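PDB 3OYZ: malate synthase from Haloferax volcanii, which catalyses the Claisen condensation of acetyl-CoA with glyoxylate to give malyl-CoA, which is then hydrolysed to malate and CoA in the glyoxylate cycle. Local coordinates for residues W46-E51 / I81-V86; F119-V124 / L151-I156; S400-V405 / R427-G432. All blocks are in the same frame, centred on the assembly; numbering follows the deposited sequence.

From the N terminus, contact 1 comes first: 46-51 and the loop 81-86 close around helix 59-73, joining the ends of two neighbouring parallel strands beside the bound acetyl-CoA and pyruvate. Contact 2 opens only after contact 1 has closed, and spans helix 127-143 between two further strands of the same TIM barrel. The two touch, for the backbones of Pro-83 and Met-85 meet that of Val-120, and so the loop 81-86 lies between strands 45-49 and 118-121. Contact 3, the last in the series, pairs helix 397-408 with the C-terminal end of the chain, its centre about 34 Å from that of contact 1. The three neither nest nor cross.

Contact 1: W46-E51 / I81-V86; sequences WVPDNE and IHPRMV. With ACO (acetyl coenzyme *a), chain B; PYR (pyruvic acid), chain C.
The guanidinium of Arg-84 has Glu-51 OE1 over the centre of one face, 3.0 Å from CZ, while its edge is given to Asp-49, acetyl-CoA and pyruvate, which stands in for glyoxylate. Toward Arg-84 this oxygen acts by charge alone, since no N-H points at it. A bend at chi3 (78°) turns that edge to Asp-49, which Arg-84 grips side-on: NE meets OD1 at 2.8 Å, from above the carboxylate plane, and NH2 meets OD2 at 2.7 Å. From the opposite face of that plane Glu-51 N also reaches OD1, closing an Asx turn. Two more N-H groups donate almost straight, NH2 to the acetyl-CoA thioester oxygen O at 2.9 Å and NH1 to pyruvate O3 at 2.8 Å. Arg-84 thus binds acetyl-CoA and glyoxylate in the active site, at the strand ends of the TIM barrel. With an alanine here, the Asp-49 and Glu-51 carboxylates would probably lose their shared positive mate, and the two ligand carbonyls these donors. The other flat group, the Trp-46 ring, carries Pro-48 CD over one face and Ile-81 CD1 at an edge, 4.0 Å from CE3. Backbone bonds run alongside, such as His-82 N to Trp-46 O. Trp-46 NE1 is held by Ser-17 of the adjoining strand 13-18. Helix 29-36 packs on Trp-46 and Pro-48, helix 59-73 on Pro-48 and Ile-81, and helix 92-105 on Met-85 and Val-86.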
loop_
_atom_site.group_PDB
_atom_site.type_symbol
_atom_site.label_atom_id
_atom_site.label_comp_id
_atom_site.label_asym_id
_atom_site.label_seq_id
_atom_site.Cartn_x
_atom_site.Cartn_y
_atom_site.Cartn_z
ATOM N N TRP A 46 -21.225 -2.566 20.335
ATOM C CA TRP A 46 -20.700 -3.212 21.495
ATOM C C TRP A 46 -20.538 -4.687 21.180
ATOM O O TRP A 46 -21.451 -5.296 20.655
ATOM C CB TRP A 46 -21.704 -3.034 22.681
ATOM C CG TRP A 46 -21.213 -3.790 23.898
ATOM C CD1 TRP A 46 -19.929 -3.877 24.351
ATOM C CD2 TRP A 46 -21.999 -4.598 24.780
ATOM N NE1 TRP A 46 -19.868 -4.696 25.461
ATOM C CE2 TRP A 46 -21.124 -5.178 25.710
ATOM C CE3 TRP A 46 -23.383 -4.876 24.876
ATOM C CZ2 TRP A 46 -21.579 -5.968 26.798
ATOM C CZ3 TRP A 46 -23.821 -5.774 25.888
ATOM C CH2 TRP A 46 -22.916 -6.285 26.833
ATOM N N VAL A 47 -19.397 -5.259 21.507
ATOM C CA VAL A 47 -19.082 -6.639 21.143
ATOM C C VAL A 47 -18.834 -7.527 22.359
ATOM O O VAL A 47 -17.706 -7.648 22.850
ATOM C CB VAL A 47 -17.822 -6.600 20.194
ATOM C CG1 VAL A 47 -17.499 -7.975 19.646
ATOM C CG2 VAL A 47 -18.141 -5.637 19.060
ATOM N N PRO A 48 -19.884 -8.211 22.846
ATOM C CA PRO A 48 -19.488 -9.210 23.823
ATOM C C PRO A 48 -18.597 -10.262 23.179
ATOM O O PRO A 48 -19.033 -10.954 22.259
ATOM C CB PRO A 48 -20.815 -9.900 24.149
ATOM C CG PRO A 48 -21.875 -8.828 24.001
ATOM C CD PRO A 48 -21.353 -7.983 22.808
ATOM N N ASP A 49 -17.422 -10.465 23.722
ATOM C CA ASP A 49 -16.393 -11.216 23.057
ATOM C C ASP A 49 -16.131 -12.576 23.587
ATOM O O ASP A 49 -15.250 -12.700 24.415
ATOM C CB ASP A 49 -15.123 -10.379 23.046
ATOM C CG ASP A 49 -14.047 -10.929 22.150
ATOM O OD1 ASP A 49 -14.305 -11.910 21.440
ATOM O OD2 ASP A 49 -12.911 -10.415 22.238
ATOM N N ASN A 50 -16.758 -13.589 22.984
ATOM C CA ASN A 50 -16.483 -14.967 23.299
ATOM C C ASN A 50 -15.204 -15.567 22.759
ATOM O O ASN A 50 -14.950 -16.755 22.986
ATOM C CB ASN A 50 -17.677 -15.845 22.917
ATOM C CG ASN A 50 -17.950 -16.936 23.992
ATOM O OD1 ASN A 50 -17.890 -16.662 25.204
ATOM N ND2 ASN A 50 -18.237 -18.143 23.556
ATOM N N GLU A 51 -14.415 -14.760 22.039
ATOM C CA GLU A 51 -13.180 -15.273 21.449
ATOM C C GLU A 51 -12.009 -14.794 22.279
ATOM O O GLU A 51 -11.985 -15.150 23.480
ATOM C CB GLU A 51 -13.031 -14.866 19.968
ATOM C CG GLU A 51 -11.928 -15.674 19.282
ATOM C CD GLU A 51 -10.970 -14.813 18.463
ATOM O OE1 GLU A 51 -10.771 -13.642 18.791
ATOM O OE2 GLU A 51 -10.312 -15.295 17.531
ATOM N N ILE A 81 -25.622 -4.219 19.265
ATOM C CA ILE A 81 -24.942 -5.334 19.862
ATOM C C ILE A 81 -24.602 -6.450 18.798
ATOM O O ILE A 81 -25.460 -7.000 18.114
ATOM C CB ILE A 81 -25.772 -5.946 21.026
ATOM C CG1 ILE A 81 -26.289 -4.849 22.020
ATOM C CG2 ILE A 81 -25.001 -7.076 21.746
ATOM C CD1 ILE A 81 -27.017 -5.505 23.292
ATOM N N HIS A 82 -23.337 -6.810 18.733
ATOM C CA HIS A 82 -22.844 -7.789 17.728
ATOM C C HIS A 82 -21.827 -8.614 18.459
ATOM O O HIS A 82 -20.655 -8.263 18.439
ATOM C CB HIS A 82 -22.098 -6.964 16.632
ATOM C CG HIS A 82 -22.981 -6.095 15.786
ATOM N ND1 HIS A 82 -23.414 -6.467 14.528
ATOM C CD2 HIS A 82 -23.390 -4.810 15.959
ATOM C CE1 HIS A 82 -24.128 -5.489 14.004
ATOM N NE2 HIS A 82 -24.090 -4.453 14.836
ATOM N N PRO A 83 -22.176 -9.766 19.083
ATOM C CA PRO A 83 -21.173 -10.532 19.791
ATOM C C PRO A 83 -20.114 -11.244 18.905
ATOM O O PRO A 83 -20.449 -11.636 17.767
ATOM C CB PRO A 83 -22.017 -11.658 20.442
ATOM C CG PRO A 83 -23.355 -11.146 20.584
ATOM C CD PRO A 83 -23.534 -10.297 19.301
ATOM N N ARG A 84 -18.890 -11.406 19.375
ATOM C CA ARG A 84 -17.859 -12.116 18.601
ATOM C C ARG A 84 -17.879 -13.592 18.991
ATOM O O ARG A 84 -17.673 -13.920 20.172
ATOM C CB ARG A 84 -16.456 -11.496 18.784
ATOM C CG ARG A 84 -15.313 -12.301 18.028
ATOM C CD ARG A 84 -14.128 -11.449 17.706
ATOM N NE ARG A 84 -13.268 -11.247 18.882
ATOM C CZ ARG A 84 -11.998 -10.871 18.853
ATOM N NH1 ARG A 84 -11.289 -10.645 17.718
ATOM N NH2 ARG A 84 -11.372 -10.794 20.006
ATOM N N MET A 85 -18.038 -14.466 17.987
ATOM C CA MET A 85 -18.002 -15.909 18.131
ATOM C C MET A 85 -16.597 -16.432 17.805
ATOM O O MET A 85 -15.778 -15.763 17.135
ATOM C CB MET A 85 -19.041 -16.513 17.166
ATOM C CG MET A 85 -20.386 -15.846 17.383
ATOM S SD MET A 85 -21.284 -16.602 18.818
ATOM C CE MET A 85 -20.684 -15.534 20.114
ATOM N N VAL A 86 -16.344 -17.692 18.133
ATOM C CA VAL A 86 -15.048 -18.226 17.691
ATOM C C VAL A 86 -15.129 -18.642 16.208
ATOM O O VAL A 86 -16.232 -18.891 15.726
ATOM C CB VAL A 86 -14.525 -19.415 18.527
ATOM C CG1 VAL A 86 -14.245 -18.943 19.964
ATOM C CG2 VAL A 86 -15.540 -20.566 18.549
HETATM N N1A ACO B . -15.723 -4.318 29.274
HETATM C C2A ACO B . -16.453 -4.065 30.378
HETATM N N3A ACO B . -15.904 -3.459 31.445
HETATM C C4A ACO B . -14.599 -3.086 31.496
HETATM C C5A ACO B . -13.775 -3.348 30.296
HETATM C C6A ACO B . -14.405 -4.039 29.155
HETATM N N6A ACO B . -13.599 -4.305 28.093
HETATM N N7A ACO B . -12.536 -2.911 30.552
HETATM C C8A ACO B . -12.546 -2.426 31.817
HETATM N N9A ACO B . -13.772 -2.482 32.355
HETATM C C1B ACO B . -14.098 -1.990 33.733
HETATM C C2B ACO B . -12.926 -2.341 34.640
HETATM O O2B ACO B . -13.101 -3.672 35.123
HETATM C C3B ACO B . -12.995 -1.273 35.714
HETATM O O3B ACO B . -14.065 -1.733 36.544
HETATM P P3B ACO B . -14.301 -1.350 38.129
HETATM O O7A ACO B . -15.420 -0.334 37.957
HETATM O O8A ACO B . -12.925 -0.846 38.512
HETATM O O9A ACO B . -14.667 -2.631 38.843
HETATM C C4B ACO B . -13.440 -0.055 34.922
HETATM O O4B ACO B . -14.206 -0.557 33.817
HETATM C C5B ACO B . -12.254 0.713 34.351
HETATM O O5B ACO B . -11.289 -0.257 33.942
HETATM P P1A ACO B . -9.782 0.140 33.559
HETATM O O1A ACO B . -8.949 0.622 34.704
HETATM O O2A ACO B . -9.941 1.143 32.454
HETATM O O3A ACO B . -9.015 -1.130 32.959
HETATM P P2A ACO B . -8.503 -2.337 33.880
HETATM O O4A ACO B . -9.713 -2.501 34.743
HETATM O O5A ACO B . -7.048 -2.070 34.204
HETATM O O6A ACO B . -8.388 -3.642 32.915
HETATM C CBP ACO B . -8.153 -4.870 30.797
HETATM C CCP ACO B . -7.697 -3.685 31.657
HETATM C CDP ACO B . -7.902 -6.194 31.517
HETATM C CEP ACO B . -7.289 -4.862 29.543
HETATM C CAP ACO B . -9.650 -4.822 30.467
HETATM O OAP ACO B . -9.877 -3.486 30.039
HETATM C C9P ACO B . -10.076 -5.757 29.354
HETATM O O9P ACO B . -10.116 -6.975 29.554
HETATM N N8P ACO B . -10.363 -5.186 28.172
HETATM C C7P ACO B . -10.793 -6.026 27.061
HETATM C C6P ACO B . -9.658 -6.851 26.437
HETATM C C5P ACO B . -10.239 -7.423 25.157
HETATM O O5P ACO B . -11.397 -7.157 24.840
HETATM N N4P ACO B . -9.401 -8.151 24.421
HETATM C C3P ACO B . -9.738 -8.754 23.142
HETATM C C2P ACO B . -9.941 -7.699 22.052
HETATM S S1P ACO B . -8.286 -7.557 21.445
HETATM C C ACO B . -7.951 -8.839 20.405
HETATM O O ACO B . -8.616 -9.855 20.355
HETATM C CH3 ACO B . -6.728 -8.704 19.550
HETATM C C PYR C . -6.516 -9.002 16.885
HETATM O O PYR C . -6.103 -10.163 16.543
HETATM O OXT PYR C . -5.834 -7.931 16.693
HETATM C CA PYR C . -7.827 -8.920 17.357
HETATM O O3 PYR C . -8.566 -9.991 17.428
HETATM C CB PYR C . -8.412 -7.601 17.700
#

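Contact 2: F119-V124 / L151-I156; sequences FVIPEV and LAMSVI
Phe-119 and Ile-121 exchange backbone hydrogen bonds with 152-156 as neighbouring parallel strands, the two ends of a beta-alpha-beta unit of the TIM barrel whose crossover is helix 127-143. The short strand axes lie 4.5 Å apart and cross at -30°. Phe-119 N donates to Ala-152 O and Ser-154 N to Phe-119 O; two residues on, Ile-121 N donates to Ser-154 O and Ile-156 N to Ile-121 O. At the Phe-119 end a first water joins these direct bonds: it donates to Phe-119 O and bonds Ser-154 OG, which is also tied to Leu-185 N of the next strand.

The closest apolar touch is that of Val-120 and Ile-156 on the face that also carries Ser-154: Val-120 CG1, anti to the backbone N (chi1 169°), comes within 3.6 Å of Ile-156 CD1, the two side chains slanting past each other. On the other face the touches are longer. Ile-121 CG1 crosses Met-153 CG at about a right angle, 4.1 Å away, and the Phe-119 ring offers its edge to Leu-151 CD1, which stands 4.1 Å from CE2. Helix 127-143 covers this side, with Phe-137 against both Phe-119 and Met-153.

Past Ile-121 direct pairing gives way to looser, watered contact. Val-124 CG2 leans on Val-155 CB at 3.9 Å, and the chain just before Val-124 brings Glu-123 near the magnesium site, where its backbone N is bonded to Glu-158 and its carboxylate to Arg-89. The second water bridges two carbonyls by donating to both: it lies 2.8 Å from Val-124 O and 2.8 Å from Ile-156 O.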
loop_
_atom_site.group_PDB
_atom_site.type_symbol
_atom_site.label_atom_id
_atom_site.label_comp_id
_atom_site.label_asym_id
_atom_site.label_seq_id
_atom_site.Cartn_x
_atom_site.Cartn_y
_atom_site.Cartn_z
ATOM N N PHE A 119 -23.255 -10.672 14.222
ATOM C CA PHE A 119 -22.188 -11.338 14.935
ATOM C C PHE A 119 -20.884 -10.959 14.209
ATOM O O PHE A 119 -20.914 -10.582 13.019
ATOM C CB PHE A 119 -22.363 -12.859 14.939
ATOM C CG PHE A 119 -23.485 -13.374 15.852
ATOM C CD1 PHE A 119 -23.209 -13.623 17.176
ATOM C CD2 PHE A 119 -24.788 -13.547 15.382
ATOM C CE1 PHE A 119 -24.231 -14.012 18.050
ATOM C CE2 PHE A 119 -25.794 -14.014 16.210
ATOM C CZ PHE A 119 -25.497 -14.187 17.581
ATOM N N VAL A 120 -19.776 -11.083 14.925
ATOM C CA VAL A 120 -18.468 -10.700 14.457
ATOM C C VAL A 120 -17.705 -12.028 14.398
ATOM O O VAL A 120 -17.747 -12.845 15.346
ATOM C CB VAL A 120 -17.766 -9.724 15.417
ATOM C CG1 VAL A 120 -16.286 -9.557 15.010
ATOM C CG2 VAL A 120 -18.533 -8.382 15.600
ATOM N N ILE A 121 -17.089 -12.273 13.226
ATOM C CA ILE A 121 -16.324 -13.470 12.901
ATOM C C ILE A 121 -14.842 -13.165 12.717
ATOM O O ILE A 121 -14.391 -12.438 11.787
ATOM C CB ILE A 121 -16.940 -14.170 11.608
ATOM C CG1 ILE A 121 -18.467 -14.265 11.705
ATOM C CG2 ILE A 121 -16.299 -15.534 11.228
ATOM C CD1 ILE A 121 -19.028 -15.110 12.920
ATOM N N PRO A 122 -14.055 -13.806 13.586
ATOM C CA PRO A 122 -12.652 -13.574 13.571
ATOM C C PRO A 122 -11.964 -14.585 12.631
ATOM O O PRO A 122 -12.522 -15.584 12.237
ATOM C CB PRO A 122 -12.262 -13.897 15.013
ATOM C CG PRO A 122 -13.119 -15.149 15.282
ATOM C CD PRO A 122 -14.455 -14.645 14.746
ATOM N N GLU A 123 -10.721 -14.317 12.314
ATOM C CA GLU A 123 -9.780 -15.232 11.664
ATOM C C GLU A 123 -10.236 -15.744 10.258
ATOM O O GLU A 123 -9.889 -16.878 9.926
ATOM C CB GLU A 123 -9.476 -16.418 12.610
ATOM C CG GLU A 123 -8.749 -16.051 13.895
ATOM C CD GLU A 123 -7.287 -15.790 13.646
ATOM O OE1 GLU A 123 -6.587 -15.590 14.633
ATOM O OE2 GLU A 123 -6.797 -15.680 12.496
ATOM N N VAL A 124 -11.044 -14.984 9.520
ATOM C CA VAL A 124 -11.551 -15.426 8.221
ATOM C C VAL A 124 -10.303 -15.516 7.271
ATOM O O VAL A 124 -9.238 -14.943 7.563
ATOM C CB VAL A 124 -12.681 -14.512 7.725
ATOM C CG1 VAL A 124 -13.977 -14.587 8.654
ATOM C CG2 VAL A 124 -12.188 -13.067 7.545
ATOM N N LEU A 151 -29.428 -10.974 10.408
ATOM C CA LEU A 151 -28.213 -10.850 11.214
ATOM C C LEU A 151 -27.012 -10.353 10.359
ATOM O O LEU A 151 -26.609 -11.062 9.409
ATOM C CB LEU A 151 -27.842 -12.232 11.731
ATOM C CG LEU A 151 -28.885 -12.693 12.776
ATOM C CD1 LEU A 151 -28.414 -14.065 13.084
ATOM C CD2 LEU A 151 -28.747 -11.816 14.039
ATOM N N ALA A 152 -26.494 -9.172 10.697
ATOM C CA ALA A 152 -25.319 -8.566 10.060
ATOM C C ALA A 152 -24.116 -9.462 10.329
ATOM O O ALA A 152 -24.028 -10.087 11.381
ATOM C CB ALA A 152 -25.108 -7.096 10.589
ATOM N N MET A 153 -23.221 -9.641 9.355
ATOM C CA MET A 153 -21.944 -10.287 9.642
ATOM C C MET A 153 -20.839 -9.242 9.560
ATOM O O MET A 153 -20.747 -8.506 8.574
ATOM C CB MET A 153 -21.668 -11.363 8.559
ATOM C CG MET A 153 -20.312 -12.172 8.725
ATOM S SD MET A 153 -20.371 -13.394 7.317
ATOM C CE MET A 153 -18.634 -13.530 6.912
ATOM N N SER A 154 -19.898 -9.274 10.489
ATOM C CA SER A 154 -18.771 -8.363 10.442
ATOM C C SER A 154 -17.593 -9.304 10.482
ATOM O O SER A 154 -17.694 -10.365 11.144
ATOM C CB SER A 154 -18.739 -7.360 11.625
ATOM O OG SER A 154 -19.826 -6.459 11.385
ATOM N N VAL A 155 -16.465 -8.946 9.858
ATOM C CA VAL A 155 -15.370 -9.895 9.930
ATOM C C VAL A 155 -14.166 -9.167 10.460
ATOM O O VAL A 155 -13.953 -7.981 10.205
ATOM C CB VAL A 155 -14.994 -10.561 8.567
ATOM C CG1 VAL A 155 -16.220 -11.260 8.006
ATOM C CG2 VAL A 155 -14.622 -9.435 7.545
ATOM N N ILE A 156 -13.277 -9.893 11.131
ATOM C CA ILE A 156 -12.006 -9.331 11.507
ATOM C C ILE A 156 -10.942 -9.702 10.424
ATOM O O ILE A 156 -10.824 -10.878 10.106
ATOM C CB ILE A 156 -11.479 -10.009 12.791
ATOM C CG1 ILE A 156 -12.438 -9.817 13.996
ATOM C CG2 ILE A 156 -10.172 -9.255 13.196
ATOM C CD1 ILE A 156 -12.991 -8.466 14.197
HETATM O O HOH W 1 -21.891 -7.847 12.521
HETATM O O HOH W 2 -8.889 -12.684 9.171
#

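Contact 3: S400-V405 / R427-G432; sequences SLFQDV and RAMEVG
Gln-403 reaches out from helix 397-408 and spends its amide nitrogen twice on the C-terminal turn of the chain. Gln-403 NE2 donates to Ala-428 O at 2.9 Å and, over a longer 3.3 Å, to Val-431 O, and both acceptors lie close to its amide plane. Beside it the side chains of Gln-403 and Met-429 slide past each other in opposite directions, with Met-429 SD 3.8 Å from Gln-403 CG. The same sulfur approaches the Phe-402 ring obliquely in a Met-aromatic contact, 3.6 Å from CE2, and Ala-428 CB touches the ring carbon CD2 at 3.8 Å.

What brings these groups together is partly their own torsions. Gln-403 runs extended beyond CG (chi2 172°), long enough to span to the turn, whereas Met-429 bends at both chi2 and chi3 and so brings its sulfur against both the Phe-402 ring and the glutamine stem. The turn itself is a type I beta turn from Ala-428 to Val-431, closed by Val-431 N to Ala-428 O; that carbonyl therefore takes two donors, which come from opposite faces of its plane.

Farther out, Tyr-420 sets its ring at about 90° to that of Phe-402, and Met-343 of helix 343-358 packs on both Phe-402 and Ala-428. Arg-427 forms salt bridges to Asp-344, Asp-348 and Glu-351 of that helix. On another side of helix 397-408, Asp-404 pairs with Arg-8 of a neighbouring subunit.

The chemistry implies a mixed join: one amide probably holds the path of the chain end through two backbone carbonyls, next to a small sulfur-aromatic and apolar patch, with no charged pair between the two segments.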
loop_
_atom_site.group_PDB
_atom_site.type_symbol
_atom_site.label_atom_id
_atom_site.label_comp_id
_atom_site.label_asym_id
_atom_site.label_seq_id
_atom_site.Cartn_x
_atom_site.Cartn_y
_atom_site.Cartn_z
ATOM N N SER A 400 10.459 -18.350 17.366
ATOM C CA SER A 400 10.315 -19.292 16.259
ATOM C C SER A 400 11.421 -19.137 15.234
ATOM O O SER A 400 11.895 -20.117 14.705
ATOM C CB SER A 400 8.966 -19.145 15.545
ATOM O OG SER A 400 7.954 -19.240 16.520
ATOM N N LEU A 401 11.869 -17.911 14.990
ATOM C CA LEU A 401 12.969 -17.706 14.100
ATOM C C LEU A 401 14.248 -18.266 14.733
ATOM O O LEU A 401 15.021 -18.912 14.044
ATOM C CB LEU A 401 13.141 -16.219 13.814
ATOM C CG LEU A 401 14.528 -15.994 13.268
ATOM C CD1 LEU A 401 14.622 -16.276 11.821
ATOM C CD2 LEU A 401 15.001 -14.586 13.480
ATOM N N PHE A 402 14.501 -17.954 15.995
ATOM C CA PHE A 402 15.706 -18.484 16.643
ATOM C C PHE A 402 15.703 -20.013 16.531
ATOM O O PHE A 402 16.657 -20.623 16.065
ATOM C CB PHE A 402 15.787 -18.071 18.127
ATOM C CG PHE A 402 16.916 -18.773 18.846
ATOM C CD1 PHE A 402 18.204 -18.275 18.764
ATOM C CD2 PHE A 402 16.714 -19.998 19.476
ATOM C CE1 PHE A 402 19.283 -18.934 19.373
ATOM C CE2 PHE A 402 17.784 -20.676 20.103
ATOM C CZ PHE A 402 19.062 -20.168 20.015
ATOM N N GLN A 403 14.611 -20.649 16.915
ATOM C CA GLN A 403 14.493 -22.102 16.811
ATOM C C GLN A 403 14.725 -22.704 15.425
ATOM O O GLN A 403 15.444 -23.719 15.310
ATOM C CB GLN A 403 13.116 -22.537 17.301
ATOM C CG GLN A 403 12.865 -22.386 18.809
ATOM C CD GLN A 403 11.416 -22.667 19.150
ATOM O OE1 GLN A 403 10.574 -22.747 18.260
ATOM N NE2 GLN A 403 11.110 -22.806 20.428
ATOM N N ASP A 404 14.127 -22.090 14.392
ATOM C CA ASP A 404 14.372 -22.456 13.008
ATOM C C ASP A 404 15.849 -22.455 12.685
ATOM O O ASP A 404 16.307 -23.370 12.011
ATOM C CB ASP A 404 13.691 -21.520 11.988
ATOM C CG ASP A 404 13.743 -22.072 10.577
ATOM O OD1 ASP A 404 13.268 -23.200 10.363
ATOM O OD2 ASP A 404 14.274 -21.443 9.638
ATOM N N VAL A 405 16.540 -21.394 13.081
ATOM C CA VAL A 405 17.944 -21.160 12.836
ATOM C C VAL A 405 18.819 -22.179 13.587
ATOM O O VAL A 405 19.707 -22.787 13.016
ATOM C CB VAL A 405 18.348 -19.755 13.299
ATOM C CG1 VAL A 405 19.875 -19.698 13.372
ATOM C CG2 VAL A 405 17.862 -18.670 12.337
ATOM N N ARG A 427 16.655 -22.919 27.038
ATOM C CA ARG A 427 15.324 -22.409 27.382
ATOM C C ARG A 427 14.452 -22.034 26.167
ATOM O O ARG A 427 13.270 -22.392 26.147
ATOM C CB ARG A 427 15.441 -21.217 28.333
ATOM C CG ARG A 427 14.160 -20.952 29.096
ATOM C CD ARG A 427 14.467 -20.271 30.408
ATOM N NE ARG A 427 14.116 -18.857 30.452
ATOM C CZ ARG A 427 12.895 -18.382 30.689
ATOM N NH1 ARG A 427 11.866 -19.207 30.850
ATOM N NH2 ARG A 427 12.708 -17.069 30.752
ATOM N N ALA A 428 15.038 -21.320 25.196
ATOM C CA ALA A 428 14.405 -20.876 23.936
ATOM C C ALA A 428 13.952 -22.087 23.154
ATOM O O ALA A 428 12.793 -22.177 22.747
ATOM C CB ALA A 428 15.382 -20.100 23.077
ATOM N N MET A 429 14.873 -23.036 23.001
ATOM C CA MET A 429 14.538 -24.286 22.353
ATOM C C MET A 429 13.394 -25.046 22.990
ATOM O O MET A 429 12.893 -25.930 22.319
ATOM C CB MET A 429 15.742 -25.204 22.156
ATOM C CG MET A 429 16.850 -24.601 21.327
ATOM S SD MET A 429 16.168 -23.895 19.796
ATOM C CE MET A 429 15.895 -25.295 18.730
ATOM N N GLU A 430 12.916 -24.671 24.178
ATOM C CA GLU A 430 11.788 -25.364 24.807
ATOM C C GLU A 430 10.400 -24.824 24.489
ATOM O O GLU A 430 9.441 -25.596 24.499
ATOM C CB GLU A 430 11.875 -25.349 26.339
ATOM C CG GLU A 430 13.159 -25.869 26.967
ATOM C CD GLU A 430 13.194 -27.375 27.146
ATOM O OE1 GLU A 430 12.756 -28.097 26.217
ATOM O OE2 GLU A 430 13.674 -27.815 28.215
ATOM N N VAL A 431 10.281 -23.517 24.271
ATOM C CA VAL A 431 8.997 -22.828 24.117
ATOM C C VAL A 431 8.070 -23.491 23.091
ATOM O O VAL A 431 8.567 -24.011 22.096
ATOM C CB VAL A 431 9.261 -21.376 23.684
ATOM C CG1 VAL A 431 7.981 -20.592 23.464
ATOM C CG2 VAL A 431 10.150 -20.692 24.690
ATOM N N GLY A 432 6.754 -23.455 23.334
ATOM C CA GLY A 432 5.683 -23.866 22.415
ATOM C C GLY A 432 5.816 -25.209 21.700
ATOM O O GLY A 432 5.807 -26.285 22.314
#